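Local coordinates for protein synthesis inhibitor I (Hordeum vulgare, PDB 4FBC) that belongs to the plant ribosome-inactivating proteins, known as protein synthesis inhibitor I, and holds adenosine monophosphate in a pocket, at residues L78-L89 / L170-R179; A209-A220 / F237-V245. The protein carries 3 engineered substitutions. All blocks are in the same frame, centred on the assembly; numbering follows the deposited sequence.

Contact 1 (L78-L89 / L170-R179). With AMP (adenosine monophosphate), chain E.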
# COMPACT_ATOMS: atom_id res chain seq x y z
N LEU A 78 7.49 -7.82 12.81
CA LEU A 78 6.12 -7.33 12.94
C LEU A 78 5.37 -7.72 11.69
O LEU A 78 5.80 -7.42 10.57
CB LEU A 78 6.11 -5.81 13.09
CG LEU A 78 4.75 -5.12 12.92
CD1 LEU A 78 3.83 -5.46 14.09
CD2 LEU A 78 4.91 -3.62 12.78
N THR A 79 4.24 -8.43 11.85
CA THR A 79 3.49 -8.90 10.68
C THR A 79 2.32 -7.97 10.42
O THR A 79 1.55 -7.64 11.34
CB THR A 79 3.00 -10.35 10.84
OG1 THR A 79 4.11 -11.21 11.14
CG2 THR A 79 2.34 -10.85 9.55
N LEU A 80 2.20 -7.53 9.17
CA LEU A 80 1.09 -6.68 8.74
C LEU A 80 0.16 -7.51 7.87
O LEU A 80 0.62 -8.25 7.00
CB LEU A 80 1.62 -5.52 7.90
CG LEU A 80 2.74 -4.69 8.52
CD1 LEU A 80 3.10 -3.51 7.61
CD2 LEU A 80 2.33 -4.20 9.90
N ALA A 81 -1.15 -7.36 8.08
CA ALA A 81 -2.14 -8.00 7.22
C ALA A 81 -2.73 -6.97 6.27
O ALA A 81 -3.34 -5.99 6.70
CB ALA A 81 -3.24 -8.64 8.07
N ILE A 82 -2.53 -7.19 4.97
CA ILE A 82 -2.91 -6.21 3.96
C ILE A 82 -3.77 -6.88 2.88
O ILE A 82 -3.48 -7.99 2.46
CB ILE A 82 -1.64 -5.58 3.31
CG1 ILE A 82 -0.75 -4.94 4.38
CG2 ILE A 82 -2.02 -4.56 2.26
CD1 ILE A 82 0.66 -4.54 3.87
N ARG A 83 -4.82 -6.21 2.44
CA ARG A 83 -5.69 -6.78 1.41
C ARG A 83 -4.94 -6.88 0.08
O ARG A 83 -4.22 -5.95 -0.29
CB ARG A 83 -6.96 -5.94 1.25
CG ARG A 83 -7.90 -6.08 2.44
CD ARG A 83 -9.13 -5.19 2.31
NE ARG A 83 -9.85 -5.42 1.06
CZ ARG A 83 -11.06 -4.94 0.79
NH1 ARG A 83 -11.69 -4.19 1.68
NH2 ARG A 83 -11.64 -5.21 -0.38
N ALA A 84 -5.12 -7.99 -0.63
CA ALA A 84 -4.44 -8.18 -1.92
C ALA A 84 -5.22 -7.62 -3.10
O ALA A 84 -4.78 -7.74 -4.25
CB ALA A 84 -4.12 -9.67 -2.14
N ASP A 85 -6.39 -7.03 -2.84
CA ASP A 85 -7.19 -6.44 -3.91
C ASP A 85 -7.09 -4.92 -3.97
O ASP A 85 -7.14 -4.35 -5.06
CB ASP A 85 -8.67 -6.89 -3.83
CG ASP A 85 -9.26 -6.77 -2.43
OD1 ASP A 85 -8.64 -6.15 -1.54
OD2 ASP A 85 -10.38 -7.31 -2.21
N ASN A 86 -6.91 -4.27 -2.82
CA ASN A 86 -6.77 -2.82 -2.79
C ASN A 86 -5.61 -2.30 -1.93
O ASN A 86 -5.46 -1.09 -1.77
CB ASN A 86 -8.09 -2.14 -2.39
CG ASN A 86 -8.54 -2.52 -0.99
OD1 ASN A 86 -7.78 -3.13 -0.24
ND2 ASN A 86 -9.78 -2.15 -0.63
N ILE A 87 -4.80 -3.22 -1.41
CA ILE A 87 -3.62 -2.89 -0.59
C ILE A 87 -3.95 -2.08 0.68
O ILE A 87 -3.15 -1.28 1.16
CB ILE A 87 -2.51 -2.21 -1.44
CG1 ILE A 87 -2.47 -2.82 -2.85
CG2 ILE A 87 -1.13 -2.37 -0.76
CD1 ILE A 87 -1.45 -2.13 -3.80
N TYR A 88 -5.13 -2.32 1.25
CA TYR A 88 -5.50 -1.67 2.51
C TYR A 88 -4.87 -2.40 3.67
O TYR A 88 -5.02 -3.62 3.78
CB TYR A 88 -7.01 -1.70 2.74
CG TYR A 88 -7.80 -0.66 1.99
CD1 TYR A 88 -7.31 -0.06 0.85
CD2 TYR A 88 -9.07 -0.30 2.44
CE1 TYR A 88 -8.05 0.89 0.17
CE2 TYR A 88 -9.82 0.65 1.77
CZ TYR A 88 -9.31 1.24 0.63
OH TYR A 88 -10.05 2.17 -0.05
N LEU A 89 -4.21 -1.66 4.55
CA LEU A 89 -3.72 -2.23 5.80
C LEU A 89 -4.91 -2.39 6.73
O LEU A 89 -5.67 -1.45 6.92
CB LEU A 89 -2.70 -1.29 6.44
CG LEU A 89 -2.18 -1.70 7.82
CD1 LEU A 89 -1.46 -3.06 7.79
CD2 LEU A 89 -1.26 -0.59 8.37
N LEU A 170 4.14 3.42 8.53
CA LEU A 170 4.15 2.18 7.77
C LEU A 170 3.28 2.23 6.52
O LEU A 170 3.64 1.66 5.49
CB LEU A 170 3.77 0.98 8.64
CG LEU A 170 4.65 0.75 9.86
CD1 LEU A 170 4.29 -0.57 10.53
CD2 LEU A 170 6.13 0.76 9.47
N LEU A 171 2.13 2.89 6.61
CA LEU A 171 1.26 3.03 5.45
C LEU A 171 2.01 3.69 4.31
O LEU A 171 1.93 3.25 3.15
CB LEU A 171 0.03 3.86 5.81
CG LEU A 171 -1.10 3.03 6.41
CD1 LEU A 171 -2.22 3.94 6.87
CD2 LEU A 171 -1.61 2.04 5.39
N LEU A 172 2.77 4.73 4.64
CA LEU A 172 3.53 5.46 3.65
C LEU A 172 4.71 4.65 3.12
O LEU A 172 4.93 4.59 1.91
CB LEU A 172 3.98 6.81 4.20
CG LEU A 172 2.87 7.85 4.27
CD1 LEU A 172 3.23 8.93 5.27
CD2 LEU A 172 2.63 8.46 2.88
N MET A 173 5.43 3.98 4.01
CA MET A 173 6.68 3.32 3.61
C MET A 173 6.49 1.92 3.04
O MET A 173 7.40 1.36 2.41
CB MET A 173 7.67 3.33 4.78
CG MET A 173 8.07 4.75 5.18
SD MET A 173 9.31 4.79 6.49
CE MET A 173 10.82 4.53 5.54
N VAL A 174 5.30 1.36 3.25
CA VAL A 174 4.96 0.06 2.67
C VAL A 174 3.83 0.19 1.64
O VAL A 174 4.05 -0.02 0.45
CB VAL A 174 4.59 -0.98 3.75
CG1 VAL A 174 4.19 -2.31 3.12
CG2 VAL A 174 5.75 -1.19 4.71
N ASN A 175 2.62 0.53 2.09
CA ASN A 175 1.48 0.53 1.17
C ASN A 175 1.54 1.58 0.06
O ASN A 175 1.34 1.24 -1.11
CB ASN A 175 0.16 0.66 1.95
CG ASN A 175 0.08 -0.32 3.08
OD1 ASN A 175 0.89 -0.28 3.99
ND2 ASN A 175 -0.91 -1.20 3.03
N GLU A 176 1.81 2.84 0.42
CA GLU A 176 1.87 3.88 -0.61
C GLU A 176 3.09 3.68 -1.49
O GLU A 176 3.05 3.96 -2.70
CB GLU A 176 1.86 5.29 -0.01
CG GLU A 176 0.74 5.58 1.01
CD GLU A 176 -0.68 5.35 0.47
OE1 GLU A 176 -0.87 5.20 -0.76
OE2 GLU A 176 -1.62 5.33 1.30
N ALA A 177 4.17 3.19 -0.89
CA ALA A 177 5.38 2.85 -1.65
C ALA A 177 5.06 1.80 -2.72
O ALA A 177 5.52 1.89 -3.86
CB ALA A 177 6.44 2.33 -0.71
N THR A 178 4.28 0.79 -2.35
CA THR A 178 3.85 -0.23 -3.32
C THR A 178 3.02 0.41 -4.44
O THR A 178 3.24 0.14 -5.64
CB THR A 178 3.07 -1.36 -2.61
OG1 THR A 178 3.94 -2.03 -1.69
CG2 THR A 178 2.53 -2.36 -3.61
N ARG A 179 2.07 1.26 -4.07
CA ARG A 179 1.20 1.89 -5.05
C ARG A 179 1.89 2.85 -6.02
O ARG A 179 1.49 2.95 -7.18
CB ARG A 179 0.08 2.66 -4.34
CG ARG A 179 -0.97 1.76 -3.72
CD ARG A 179 -1.81 2.57 -2.75
NE ARG A 179 -2.91 1.77 -2.18
CZ ARG A 179 -3.43 1.99 -0.98
NH1 ARG A 179 -2.95 2.96 -0.21
NH2 ARG A 179 -4.44 1.23 -0.54
P AMP E . -11.98 5.13 0.86
O1P AMP E . -12.07 5.64 2.29
O2P AMP E . -12.76 5.87 -0.21
O3P AMP E . -12.33 3.66 0.82
O5' AMP E . -10.45 5.03 0.43
C5' AMP E . -9.82 6.05 -0.33
C4' AMP E . -8.34 5.79 -0.49
O4' AMP E . -7.69 5.92 0.81
C3' AMP E . -7.96 4.39 -0.95
O3' AMP E . -8.05 4.23 -2.36
C2' AMP E . -6.55 4.22 -0.40
O2' AMP E . -5.60 4.88 -1.24
C1' AMP E . -6.65 4.98 0.93
N9 AMP E . -6.95 4.09 2.07
C8 AMP E . -8.09 4.09 2.80
N7 AMP E . -8.05 3.16 3.80
C5 AMP E . -6.85 2.55 3.73
C6 AMP E . -6.14 1.49 4.48
N6 AMP E . -6.73 0.87 5.54
N1 AMP E . -4.88 1.16 4.08
C2 AMP E . -4.29 1.76 3.03
N3 AMP E . -4.87 2.74 2.31
C4 AMP E . -6.12 3.18 2.60
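Arg179 and Asn175, near the end of a long helix, hold the turn after strand 78-83 by its backbone carbonyls. Arg179 NH2 donates to Asn86 O at 2.8 Å, nearly straight (165°) and in both the carbonyl and guanidinium planes. Asn175 ND2 donates to Ile87 O at 2.9 Å, within its own amide plane but from above the carbonyl plane, and Ile82 CG2 packs against ND2. Asn175 OD1 is buried without a partner in the model. Within the turn, Asn86 OD1 accepts from Tyr88 N, an Asx turn.

Apolar contacts line the rest. Leu78 and Leu170 meet tip to tip (CD2 to CD1, 3.8 Å), Ile82 CD1 reaches Val174 CG1, and Leu89 CB lies 3.7 Å from Leu171 CD2.

The ligand sits between the segments. Adenine lies over one face of the Tyr88 ring, AMP C5 3.7 Å above its plane, while Asn86 ND2 covers the opposite face. The guanidinium of Arg179 stands almost perpendicular to the ring (88°), bringing NH2 to its CD1 edge. Leu89 holds the base with its backbone: N donates to AMP N1 and O accepts from N6, both 2.9 Å. Arg179 NH1 adds a bond to AMP N3 (3.2 Å) and a salt bridge to Glu176, whose OE2 is also hydrogen-bonded to Tyr119 OH.

Backbone bonds and stacking are consistent with a pocket matched to the polar edge of adenine; Arg179, with NH2 on the turn and NH1 on AMP, ties both to one helix residue.

Contact 2 (A209-A220 / F237-V245)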
# COMPACT_ATOMS: atom_id res chain seq x y z
N ALA A 209 -0.89 14.53 -3.27
CA ALA A 209 -2.03 14.47 -4.20
C ALA A 209 -2.17 13.09 -4.82
O ALA A 209 -3.28 12.55 -4.94
CB ALA A 209 -1.88 15.53 -5.29
N GLN A 210 -1.04 12.50 -5.22
CA GLN A 210 -1.02 11.13 -5.74
C GLN A 210 -1.57 10.14 -4.73
O GLN A 210 -2.49 9.37 -5.04
CB GLN A 210 0.42 10.73 -6.13
CG GLN A 210 0.97 11.49 -7.34
CD GLN A 210 2.49 11.50 -7.37
OE1 GLN A 210 3.14 10.69 -6.70
NE2 GLN A 210 3.06 12.42 -8.13
N VAL A 211 -1.03 10.16 -3.51
CA VAL A 211 -1.49 9.28 -2.44
C VAL A 211 -3.00 9.43 -2.20
O VAL A 211 -3.72 8.43 -2.04
CB VAL A 211 -0.70 9.49 -1.13
CG1 VAL A 211 -1.40 8.81 0.04
CG2 VAL A 211 0.73 8.95 -1.28
N ASN A 212 -3.49 10.67 -2.22
CA ASN A 212 -4.91 10.93 -2.00
C ASN A 212 -5.81 10.73 -3.23
O ASN A 212 -7.03 10.93 -3.16
CB ASN A 212 -5.10 12.34 -1.41
CG ASN A 212 -4.64 12.45 0.04
OD1 ASN A 212 -4.61 11.45 0.77
ND2 ASN A 212 -4.29 13.66 0.46
N GLY A 213 -5.22 10.31 -4.35
CA GLY A 213 -5.96 10.12 -5.59
C GLY A 213 -5.56 8.88 -6.41
O GLY A 213 -5.57 8.91 -7.64
N TRP A 214 -5.22 7.80 -5.72
CA TRP A 214 -4.78 6.57 -6.39
C TRP A 214 -5.81 6.05 -7.40
O TRP A 214 -5.46 5.70 -8.52
CB TRP A 214 -4.48 5.51 -5.33
CG TRP A 214 -3.95 4.19 -5.84
CD1 TRP A 214 -3.01 3.98 -6.81
CD2 TRP A 214 -4.34 2.90 -5.37
NE1 TRP A 214 -2.80 2.63 -6.97
CE2 TRP A 214 -3.60 1.94 -6.10
CE3 TRP A 214 -5.25 2.45 -4.40
CZ2 TRP A 214 -3.74 0.57 -5.89
CZ3 TRP A 214 -5.38 1.10 -4.18
CH2 TRP A 214 -4.64 0.17 -4.93
N GLN A 215 -7.08 6.03 -7.00
CA GLN A 215 -8.13 5.59 -7.91
C GLN A 215 -8.24 6.51 -9.13
O GLN A 215 -8.35 6.05 -10.27
CB GLN A 215 -9.47 5.48 -7.16
CG GLN A 215 -10.63 4.99 -8.03
CD GLN A 215 -11.84 4.61 -7.20
OE1 GLN A 215 -12.03 5.10 -6.08
NE2 GLN A 215 -12.67 3.71 -7.72
N ASP A 216 -8.20 7.83 -8.88
CA ASP A 216 -8.27 8.81 -9.96
C ASP A 216 -7.13 8.65 -10.97
O ASP A 216 -7.34 8.71 -12.17
CB ASP A 216 -8.22 10.24 -9.39
CG ASP A 216 -9.51 10.66 -8.72
OD1 ASP A 216 -10.57 10.03 -8.99
OD2 ASP A 216 -9.47 11.63 -7.94
N LEU A 217 -5.92 8.45 -10.47
CA LEU A 217 -4.76 8.33 -11.36
C LEU A 217 -4.82 6.99 -12.10
O LEU A 217 -4.52 6.93 -13.29
CB LEU A 217 -3.44 8.46 -10.58
CG LEU A 217 -2.16 8.44 -11.43
CD1 LEU A 217 -2.14 9.54 -12.49
CD2 LEU A 217 -0.92 8.55 -10.53
N SER A 218 -5.21 5.93 -11.40
CA SER A 218 -5.35 4.62 -12.01
C SER A 218 -6.38 4.67 -13.14
O SER A 218 -6.12 4.22 -14.26
CB SER A 218 -5.76 3.57 -10.98
OG SER A 218 -4.75 3.39 -10.00
N ALA A 219 -7.54 5.24 -12.84
CA ALA A 219 -8.59 5.36 -13.86
C ALA A 219 -8.15 6.23 -15.04
O ALA A 219 -8.42 5.88 -16.19
CB ALA A 219 -9.87 5.91 -13.24
N ALA A 220 -7.47 7.34 -14.78
CA ALA A 220 -6.97 8.19 -15.86
C ALA A 220 -6.06 7.47 -16.86
O ALA A 220 -6.13 7.69 -18.07
CB ALA A 220 -6.28 9.43 -15.30
N PHE A 237 -4.62 11.24 -22.49
CA PHE A 237 -4.56 11.33 -21.04
C PHE A 237 -5.06 12.69 -20.56
O PHE A 237 -4.66 13.73 -21.09
CB PHE A 237 -3.13 11.09 -20.55
CG PHE A 237 -3.00 11.02 -19.05
CD1 PHE A 237 -3.27 9.83 -18.37
CD2 PHE A 237 -2.63 12.13 -18.31
CE1 PHE A 237 -3.17 9.76 -16.99
CE2 PHE A 237 -2.52 12.07 -16.92
CZ PHE A 237 -2.79 10.89 -16.26
N ALA A 238 -5.94 12.68 -19.56
CA ALA A 238 -6.42 13.92 -18.96
C ALA A 238 -5.51 14.31 -17.79
O ALA A 238 -5.50 13.62 -16.77
CB ALA A 238 -7.86 13.76 -18.49
N PRO A 239 -4.78 15.42 -17.93
CA PRO A 239 -3.79 15.82 -16.92
C PRO A 239 -4.37 15.94 -15.51
O PRO A 239 -5.53 16.32 -15.31
CB PRO A 239 -3.35 17.22 -17.39
CG PRO A 239 -3.61 17.24 -18.84
CD PRO A 239 -4.84 16.37 -19.05
N ILE A 240 -3.53 15.63 -14.53
CA ILE A 240 -3.89 15.85 -13.14
C ILE A 240 -2.78 16.73 -12.58
O ILE A 240 -1.77 16.25 -12.05
CB ILE A 240 -4.03 14.52 -12.36
CG1 ILE A 240 -5.01 13.58 -13.06
CG2 ILE A 240 -4.50 14.78 -10.93
CD1 ILE A 240 -5.17 12.23 -12.35
N GLU A 241 -2.96 18.04 -12.73
CA GLU A 241 -1.91 19.01 -12.45
C GLU A 241 -1.42 18.95 -11.01
O GLU A 241 -0.23 19.15 -10.73
CB GLU A 241 -2.41 20.42 -12.76
CG GLU A 241 -1.33 21.33 -13.28
CD GLU A 241 -0.64 20.75 -14.50
OE1 GLU A 241 -1.35 20.34 -15.45
OE2 GLU A 241 0.61 20.68 -14.49
N LYS A 242 -2.34 18.68 -10.09
CA LYS A 242 -2.03 18.65 -8.67
C LYS A 242 -1.06 17.53 -8.32
O LYS A 242 -0.32 17.61 -7.34
CB LYS A 242 -3.34 18.50 -7.89
CG LYS A 242 -3.30 19.05 -6.48
CD LYS A 242 -4.63 18.79 -5.77
CE LYS A 242 -4.46 18.86 -4.26
NZ LYS A 242 -5.76 18.66 -3.54
N MET A 243 -1.08 16.46 -9.13
CA MET A 243 -0.16 15.34 -8.95
C MET A 243 1.15 15.51 -9.72
O MET A 243 2.06 14.68 -9.59
CB MET A 243 -0.82 14.05 -9.43
CG MET A 243 -2.02 13.65 -8.62
SD MET A 243 -2.63 12.09 -9.27
CE MET A 243 -4.06 11.82 -8.22
N GLY A 244 1.23 16.56 -10.52
CA GLY A 244 2.39 16.79 -11.37
C GLY A 244 2.40 15.85 -12.57
O GLY A 244 3.43 15.66 -13.23
N VAL A 245 1.25 15.26 -12.86
CA VAL A 245 1.13 14.24 -13.90
C VAL A 245 0.31 14.76 -15.06
O VAL A 245 -0.92 14.81 -14.99
CB VAL A 245 0.47 12.96 -13.33
CG1 VAL A 245 0.29 11.91 -14.44
CG2 VAL A 245 1.30 12.40 -12.20
O HOH W 1 -7.32 10.05 -18.87
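Met243 extends its side chain between helix 205-211 and the start of helix 214-225. Its CE lies 3.4 Å from Ala209 O and 3.3 Å from Gly213 O, close to the N-cap glycine, which has no side chain to stand in the way; SD rests 3.9 Å from Leu217 CB. Alongside, Gln210 NE2 donates to Met243 O at 2.9 Å, with the donor in the carbonyl plane and the acceptor in the amide plane. Leu217 CG is anti to the backbone N (chi1 -177°), which carries CD1 to Val245 CG1 (3.9 Å), to Ile240 CD1 and to the edge of the Phe237 ring. At the far end Ala220 CB meets Phe237 CE1 at 3.6 Å, and a water accepts from Ala238 N and donates to Ala220 O.

Behind this shell, a G1 beta bulge places Gly244 and Val245 opposite Ile240, whose O takes the N-H groups of Met243 and Val245, one on each side of its plane. Gln210 OE1 is hydrogen-bonded to Thr182 OG1, so both ends of the amide are engaged.

Helix 248-254 packs alongside: Thr254 touches Gln210 and Leu217, while Ala251 touches Phe237 and Val245. The loop 237-245 is thus wedged against helices 205-211, 214-225 and 248-254.

Along the chain, contact 1 comes first: strand 78-83 and its turn are met again by the C-terminal part of helix 157-179, closing a loop of 80 residues that includes helix 136-147. Contact 2 follows in series, closing 16 residues that take in the end of helix 214-225 and the loop beyond; the loops neither nest nor cross. Contact 1 ties the mixed sheet to the long helix near the centre of the folded chain, whereas contact 2 pins a peripheral loop onto helices 205-211 and 214-225. The contact centres are about 19 Å apart. Trp214 joins them through a cation-pi contact with Arg179, its CZ3 packing 3.3 Å from Arg179 NE, beside adenosine monophosphate.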